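Local coordinates for protein predicted protease of the collagenase family (Methanopyrus kandleri, PDB 5D88) that probably acts as a peptidase of the U32 family, folded as a TIM barrel and carrying a bound zinc ion, at residues I193-F207 with N223-W235. Numbering follows the deposited sequence.
With ACT (acetate ion), chain C.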
loop_
_atom_site.group_PDB
_atom_site.type_symbol
_atom_site.label_atom_id
_atom_site.label_comp_id
_atom_site.label_asym_id
_atom_site.label_seq_id
_atom_site.Cartn_x
_atom_site.Cartn_y
_atom_site.Cartn_z
ATOM N N ILE A 193 -3.578 13.757 -1.108
ATOM C CA ILE A 193 -3.308 12.994 -2.322
ATOM C C ILE A 193 -4.251 11.801 -2.377
ATOM O O ILE A 193 -4.515 11.159 -1.362
ATOM C CB ILE A 193 -1.837 12.552 -2.349
ATOM C CG1 ILE A 193 -0.924 13.776 -2.378
ATOM C CG2 ILE A 193 -1.535 11.678 -3.562
ATOM C CD1 ILE A 193 0.410 13.461 -1.841
ATOM N N THR A 194 -4.802 11.539 -3.562
ATOM C CA THR A 194 -5.637 10.366 -3.778
ATOM C C THR A 194 -4.789 9.143 -4.094
ATOM O O THR A 194 -3.733 9.232 -4.726
ATOM C CB THR A 194 -6.638 10.586 -4.914
ATOM O OG1 THR A 194 -7.263 9.342 -5.232
ATOM C CG2 THR A 194 -5.990 11.116 -6.162
ATOM N N PHE A 195 -5.264 7.985 -3.632
ATOM C CA PHE A 195 -4.629 6.728 -3.965
ATOM C C PHE A 195 -4.657 6.443 -5.460
ATOM O O PHE A 195 -3.921 5.559 -5.919
ATOM C CB PHE A 195 -5.317 5.601 -3.174
ATOM C CG PHE A 195 -4.476 4.408 -2.998
ATOM C CD1 PHE A 195 -3.586 4.330 -1.937
ATOM C CD2 PHE A 195 -4.573 3.346 -3.879
ATOM C CE1 PHE A 195 -2.811 3.215 -1.739
ATOM C CE2 PHE A 195 -3.774 2.221 -3.709
ATOM C CZ PHE A 195 -2.888 2.161 -2.629
ATOM N N ARG A 196 -5.464 7.189 -6.239
ATOM C CA ARG A 196 -5.400 7.111 -7.690
ATOM C C ARG A 196 -4.069 7.603 -8.240
ATOM O O ARG A 196 -3.749 7.307 -9.398
ATOM C CB ARG A 196 -6.546 7.915 -8.299
ATOM C CG ARG A 196 -7.883 7.236 -8.078
ATOM C CD ARG A 196 -9.013 7.942 -8.721
ATOM N NE ARG A 196 -10.254 7.253 -8.363
ATOM C CZ ARG A 196 -11.477 7.644 -8.720
ATOM N NH1 ARG A 196 -11.659 8.740 -9.452
ATOM N NH2 ARG A 196 -12.529 6.932 -8.326
ATOM N N ASP A 197 -3.310 8.359 -7.448
ATOM C CA ASP A 197 -1.968 8.769 -7.824
ATOM C C ASP A 197 -1.122 7.526 -8.085
ATOM O O ASP A 197 -1.106 6.601 -7.265
ATOM C CB ASP A 197 -1.366 9.629 -6.692
ATOM C CG ASP A 197 0.060 10.071 -6.940
ATOM O OD1 ASP A 197 0.981 9.248 -6.824
ATOM O OD2 ASP A 197 0.268 11.277 -7.198
ATOM N N PRO A 198 -0.369 7.484 -9.169
ATOM C CA PRO A 198 0.283 6.213 -9.535
ATOM C C PRO A 198 1.277 5.652 -8.508
ATOM O O PRO A 198 1.447 4.433 -8.434
ATOM C CB PRO A 198 0.984 6.561 -10.851
ATOM C CG PRO A 198 1.181 8.085 -10.793
ATOM C CD PRO A 198 -0.102 8.557 -10.152
ATOM N N VAL A 199 1.959 6.480 -7.722
ATOM C CA VAL A 199 3.024 5.983 -6.855
ATOM C C VAL A 199 2.802 6.334 -5.387
ATOM O O VAL A 199 3.635 5.981 -4.549
ATOM C CB VAL A 199 4.413 6.451 -7.334
ATOM C CG1 VAL A 199 4.587 6.189 -8.824
ATOM C CG2 VAL A 199 4.634 7.855 -7.046
ATOM N N ALA A 200 1.670 6.960 -5.036
ATOM C CA ALA A 200 1.474 7.418 -3.661
ATOM C C ALA A 200 1.582 6.275 -2.655
ATOM O O ALA A 200 2.141 6.459 -1.574
ATOM C CB ALA A 200 0.126 8.127 -3.529
ATOM N N PHE A 201 0.992 5.116 -2.971
ATOM C CA PHE A 201 1.071 3.907 -2.139
ATOM C C PHE A 201 2.506 3.648 -1.671
ATOM O O PHE A 201 2.782 3.473 -0.473
ATOM C CB PHE A 201 0.472 2.814 -3.048
ATOM C CG PHE A 201 0.671 1.392 -2.678
ATOM C CD1 PHE A 201 0.845 0.941 -1.404
ATOM C CD2 PHE A 201 0.492 0.450 -3.698
ATOM C CE1 PHE A 201 0.963 -0.455 -1.158
ATOM C CE2 PHE A 201 0.598 -0.882 -3.488
ATOM C CZ PHE A 201 0.828 -1.355 -2.207
ATOM N N PHE A 202 3.442 3.676 -2.616
ATOM C CA PHE A 202 4.820 3.334 -2.327
ATOM C C PHE A 202 5.512 4.456 -1.566
ATOM O O PHE A 202 6.315 4.201 -0.663
ATOM C CB PHE A 202 5.540 3.027 -3.643
ATOM C CG PHE A 202 4.874 1.925 -4.423
ATOM C CD1 PHE A 202 5.130 0.599 -4.107
ATOM C CD2 PHE A 202 3.956 2.213 -5.422
ATOM C CE1 PHE A 202 4.508 -0.424 -4.788
ATOM C CE2 PHE A 202 3.307 1.189 -6.113
ATOM C CZ PHE A 202 3.585 -0.132 -5.797
ATOM N N GLU A 203 5.211 5.703 -1.930
ATOM C CA GLU A 203 5.848 6.838 -1.281
ATOM C C GLU A 203 5.378 6.981 0.159
ATOM O O GLU A 203 6.179 7.299 1.046
ATOM C CB GLU A 203 5.586 8.103 -2.081
ATOM C CG GLU A 203 6.362 9.305 -1.576
ATOM C CD GLU A 203 6.212 10.513 -2.466
ATOM O OE1 GLU A 203 5.181 10.631 -3.157
ATOM O OE2 GLU A 203 7.131 11.355 -2.463
ATOM N N ARG A 204 4.097 6.719 0.419
ATOM C CA ARG A 204 3.603 6.753 1.789
ATOM C C ARG A 204 4.158 5.611 2.625
ATOM O O ARG A 204 4.415 5.797 3.816
ATOM C CB ARG A 204 2.086 6.724 1.792
ATOM C CG ARG A 204 1.466 7.968 1.233
ATOM C CD ARG A 204 0.027 7.840 1.459
ATOM N NE ARG A 204 -0.720 9.016 1.090
ATOM C CZ ARG A 204 -1.886 8.966 0.466
ATOM N NH1 ARG A 204 -2.430 7.797 0.118
ATOM N NH2 ARG A 204 -2.514 10.085 0.201
ATOM N N ASN A 205 4.380 4.438 2.022
ATOM C CA ASN A 205 5.088 3.373 2.729
ATOM C C ASN A 205 6.477 3.848 3.138
ATOM O O ASN A 205 6.928 3.595 4.262
ATOM C CB ASN A 205 5.206 2.125 1.845
ATOM C CG ASN A 205 3.924 1.289 1.775
ATOM O OD1 ASN A 205 2.987 1.435 2.570
ATOM N ND2 ASN A 205 3.921 0.346 0.832
ATOM N N LEU A 206 7.176 4.525 2.225
ATOM C CA LEU A 206 8.514 5.031 2.514
ATOM C C LEU A 206 8.489 6.013 3.679
ATOM O O LEU A 206 9.284 5.900 4.614
ATOM C CB LEU A 206 9.105 5.701 1.273
ATOM C CG LEU A 206 10.515 6.293 1.440
ATOM C CD1 LEU A 206 11.555 5.216 1.690
ATOM C CD2 LEU A 206 10.857 7.155 0.202
ATOM N N PHE A 207 7.604 7.009 3.632
ATOM C CA PHE A 207 7.587 7.972 4.730
ATOM C C PHE A 207 7.136 7.328 6.047
ATOM O O PHE A 207 7.547 7.772 7.120
ATOM C CB PHE A 207 6.702 9.165 4.383
ATOM C CG PHE A 207 7.402 10.231 3.623
ATOM C CD1 PHE A 207 7.727 10.041 2.297
ATOM C CD2 PHE A 207 7.761 11.416 4.244
ATOM C CE1 PHE A 207 8.376 11.032 1.573
ATOM C CE2 PHE A 207 8.417 12.434 3.531
ATOM C CZ PHE A 207 8.734 12.234 2.194
ATOM N N ASN A 223 14.654 10.717 -2.013
ATOM C CA ASN A 223 13.304 10.203 -2.232
ATOM C C ASN A 223 13.167 9.813 -3.697
ATOM O O ASN A 223 13.083 10.700 -4.551
ATOM C CB ASN A 223 12.247 11.237 -1.864
ATOM C CG ASN A 223 10.817 10.733 -2.138
ATOM O OD1 ASN A 223 10.620 9.627 -2.627
ATOM N ND2 ASN A 223 9.831 11.539 -1.794
ATOM N N PRO A 224 13.150 8.527 -4.039
ATOM C CA PRO A 224 13.137 8.151 -5.459
ATOM C C PRO A 224 11.819 8.431 -6.150
ATOM O O PRO A 224 11.773 8.437 -7.391
ATOM C CB PRO A 224 13.445 6.653 -5.423
ATOM C CG PRO A 224 12.954 6.203 -4.081
ATOM C CD PRO A 224 13.162 7.357 -3.147
ATOM N N TYR A 225 10.755 8.637 -5.390
ATOM C CA TYR A 225 9.427 8.883 -5.928
ATOM C C TYR A 225 9.206 10.354 -6.236
ATOM O O TYR A 225 8.334 10.679 -7.045
ATOM C CB TYR A 225 8.369 8.360 -4.926
ATOM C CG TYR A 225 8.611 6.917 -4.549
ATOM C CD1 TYR A 225 8.551 5.906 -5.498
ATOM C CD2 TYR A 225 8.948 6.563 -3.256
ATOM C CE1 TYR A 225 8.833 4.582 -5.165
ATOM C CE2 TYR A 225 9.223 5.234 -2.932
ATOM C CZ TYR A 225 9.168 4.264 -3.895
ATOM O OH TYR A 225 9.440 2.954 -3.568
ATOM N N GLU A 226 10.015 11.246 -5.656
ATOM C CA GLU A 226 9.804 12.683 -5.844
ATOM C C GLU A 226 9.886 13.105 -7.310
ATOM O O GLU A 226 8.988 13.832 -7.775
ATOM C CB GLU A 226 10.806 13.424 -4.945
ATOM C CG GLU A 226 10.998 14.934 -5.144
ATOM C CD GLU A 226 9.827 15.815 -4.721
ATOM O OE1 GLU A 226 9.106 15.524 -3.738
ATOM O OE2 GLU A 226 9.668 16.863 -5.393
ATOM N N PRO A 227 10.888 12.697 -8.092
ATOM C CA PRO A 227 10.950 13.126 -9.502
ATOM C C PRO A 227 9.988 12.409 -10.444
ATOM O O PRO A 227 9.948 12.751 -11.637
ATOM C CB PRO A 227 12.395 12.817 -9.895
ATOM C CG PRO A 227 12.884 11.840 -8.913
ATOM C CD PRO A 227 12.086 11.958 -7.674
ATOM N N MET A 228 9.224 11.434 -9.963
ATOM C CA MET A 228 8.473 10.563 -10.866
ATOM C C MET A 228 7.223 11.200 -11.457
ATOM O O MET A 228 6.857 10.855 -12.589
ATOM C CB MET A 228 8.073 9.281 -10.139
ATOM C CG MET A 228 9.208 8.328 -9.957
ATOM S SD MET A 228 8.590 6.751 -9.306
ATOM C CE MET A 228 10.132 5.886 -9.085
ATOM N N ARG A 229 6.527 12.083 -10.740
ATOM C CA ARG A 229 5.275 12.601 -11.283
ATOM C C ARG A 229 4.847 13.851 -10.531
ATOM O O ARG A 229 5.423 14.217 -9.505
ATOM C CB ARG A 229 4.152 11.545 -11.221
ATOM C CG ARG A 229 3.399 11.459 -9.889
ATOM C CD ARG A 229 4.274 11.066 -8.764
ATOM N NE ARG A 229 3.513 10.711 -7.553
ATOM C CZ ARG A 229 4.031 10.654 -6.326
ATOM N NH1 ARG A 229 5.305 10.974 -6.106
ATOM N NH2 ARG A 229 3.276 10.305 -5.310
ATOM N N GLU A 230 3.800 14.482 -11.065
ATOM C CA GLU A 230 3.050 15.529 -10.382
ATOM C C GLU A 230 2.001 14.855 -9.513
ATOM O O GLU A 230 1.114 14.161 -10.026
ATOM C CB GLU A 230 2.388 16.476 -11.392
ATOM C CG GLU A 230 1.647 17.680 -10.790
ATOM C CD GLU A 230 2.580 18.708 -10.119
ATOM O OE1 GLU A 230 3.800 18.706 -10.408
ATOM O OE2 GLU A 230 2.088 19.522 -9.301
ATOM N N ARG A 231 2.126 15.016 -8.202
ATOM C CA ARG A 231 1.232 14.320 -7.292
ATOM C C ARG A 231 -0.225 14.712 -7.530
ATOM O O ARG A 231 -0.545 15.870 -7.793
ATOM C CB ARG A 231 1.643 14.608 -5.847
ATOM C CG ARG A 231 2.979 13.960 -5.477
ATOM C CD ARG A 231 3.226 13.930 -3.974
ATOM N NE ARG A 231 4.578 13.459 -3.683
ATOM C CZ ARG A 231 5.643 14.230 -3.807
ATOM N NH1 ARG A 231 5.485 15.495 -4.164
ATOM N NH2 ARG A 231 6.850 13.755 -3.582
ATOM N N VAL A 232 -1.127 13.737 -7.405
ATOM C CA VAL A 232 -2.552 13.980 -7.668
ATOM C C VAL A 232 -3.170 14.442 -6.355
ATOM O O VAL A 232 -3.727 13.644 -5.575
ATOM C CB VAL A 232 -3.249 12.753 -8.252
ATOM C CG1 VAL A 232 -4.695 13.089 -8.651
ATOM C CG2 VAL A 232 -2.457 12.238 -9.489
ATOM N N VAL A 233 -3.085 15.762 -6.107
ATOM C CA VAL A 233 -3.679 16.375 -4.922
ATOM C C VAL A 233 -5.108 16.782 -5.255
ATOM O O VAL A 233 -5.385 17.297 -6.343
ATOM C CB VAL A 233 -2.867 17.603 -4.449
ATOM C CG1 VAL A 233 -3.465 18.160 -3.175
ATOM C CG2 VAL A 233 -1.392 17.264 -4.245
ATOM N N VAL A 234 -6.022 16.568 -4.319
ATOM C CA VAL A 234 -7.417 16.938 -4.497
ATOM C C VAL A 234 -7.692 18.158 -3.632
ATOM O O VAL A 234 -7.583 18.091 -2.399
ATOM C CB VAL A 234 -8.366 15.783 -4.152
ATOM C CG1 VAL A 234 -9.799 16.187 -4.422
ATOM C CG2 VAL A 234 -7.999 14.550 -4.958
ATOM N N TRP A 235 -8.059 19.263 -4.287
ATOM C CA TRP A 235 -8.309 20.550 -3.642
ATOM C C TRP A 235 -9.783 20.868 -3.539
ATOM O O TRP A 235 -10.190 21.618 -2.643
ATOM C CB TRP A 235 -7.613 21.680 -4.416
ATOM C CG TRP A 235 -6.131 21.538 -4.434
ATOM C CD1 TRP A 235 -5.348 21.179 -5.499
ATOM C CD2 TRP A 235 -5.241 21.713 -3.322
ATOM N NE1 TRP A 235 -4.032 21.128 -5.112
ATOM C CE2 TRP A 235 -3.938 21.454 -3.786
ATOM C CE3 TRP A 235 -5.424 22.075 -1.979
ATOM C CZ2 TRP A 235 -2.815 21.541 -2.954
ATOM C CZ3 TRP A 235 -4.310 22.176 -1.165
ATOM C CH2 TRP A 235 -3.020 21.906 -1.658
HETATM C C ACT C . -1.002 13.141 1.564
HETATM O O ACT C . -2.146 12.830 1.156
HETATM O OXT ACT C . -0.261 12.193 1.913
HETATM C CH3 ACT C . -0.537 14.571 1.600
HETATM O O HOH W 1 8.311 2.234 -0.926
#
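Asn223 reaches Glu203 on helix 200-213 and begins a segment that, up to Val234, runs past this helix on the outside of the TIM barrel, tied down by a salt-bridge network. Its amide suits two tasks: ND2 gives a hydrogen bond to the anti lone pair of Glu203 OE2 (2.8 Å), while OD1 closes an Asx turn onto Tyr225 N. Tyr225 then lays one ring face over the helix backbone at Glu203 N, with Phe202 CB making an off-centre CH-pi contact; the Tyr225 hydroxyl is hydrogen-bonded to Asp122 of the second subunit. Arg229, its chain bent at CG (chi2 -63°), turns its guanidinium between two acids. NE and NH2 converge side-on on Asp197 OD1, whereas NH1 and NH2 meet Glu203 OE1 end-on, NH2 at 2.9 Å. Arg231 is extended instead and grips both oxygens of Glu203, NH2 reaching the syn lone pair of OE2 at 2.7 Å; Glu226 shares this NH2. A glutamine in place of Glu203 would probably leave both arginines short of a negative charge and cost at least one of these bonds. Val232 uses both backbone groups: N donates a hydrogen bond to Asp197 OD2 (2.8 Å), and O accepts one from Thr194 N (3.1 Å). Beta-branched residues suit the extended backbone of the final antiparallel, non-hydrogen-bonded pair, where Val233 CG2 lies 4.0 Å from Ile193 CG1.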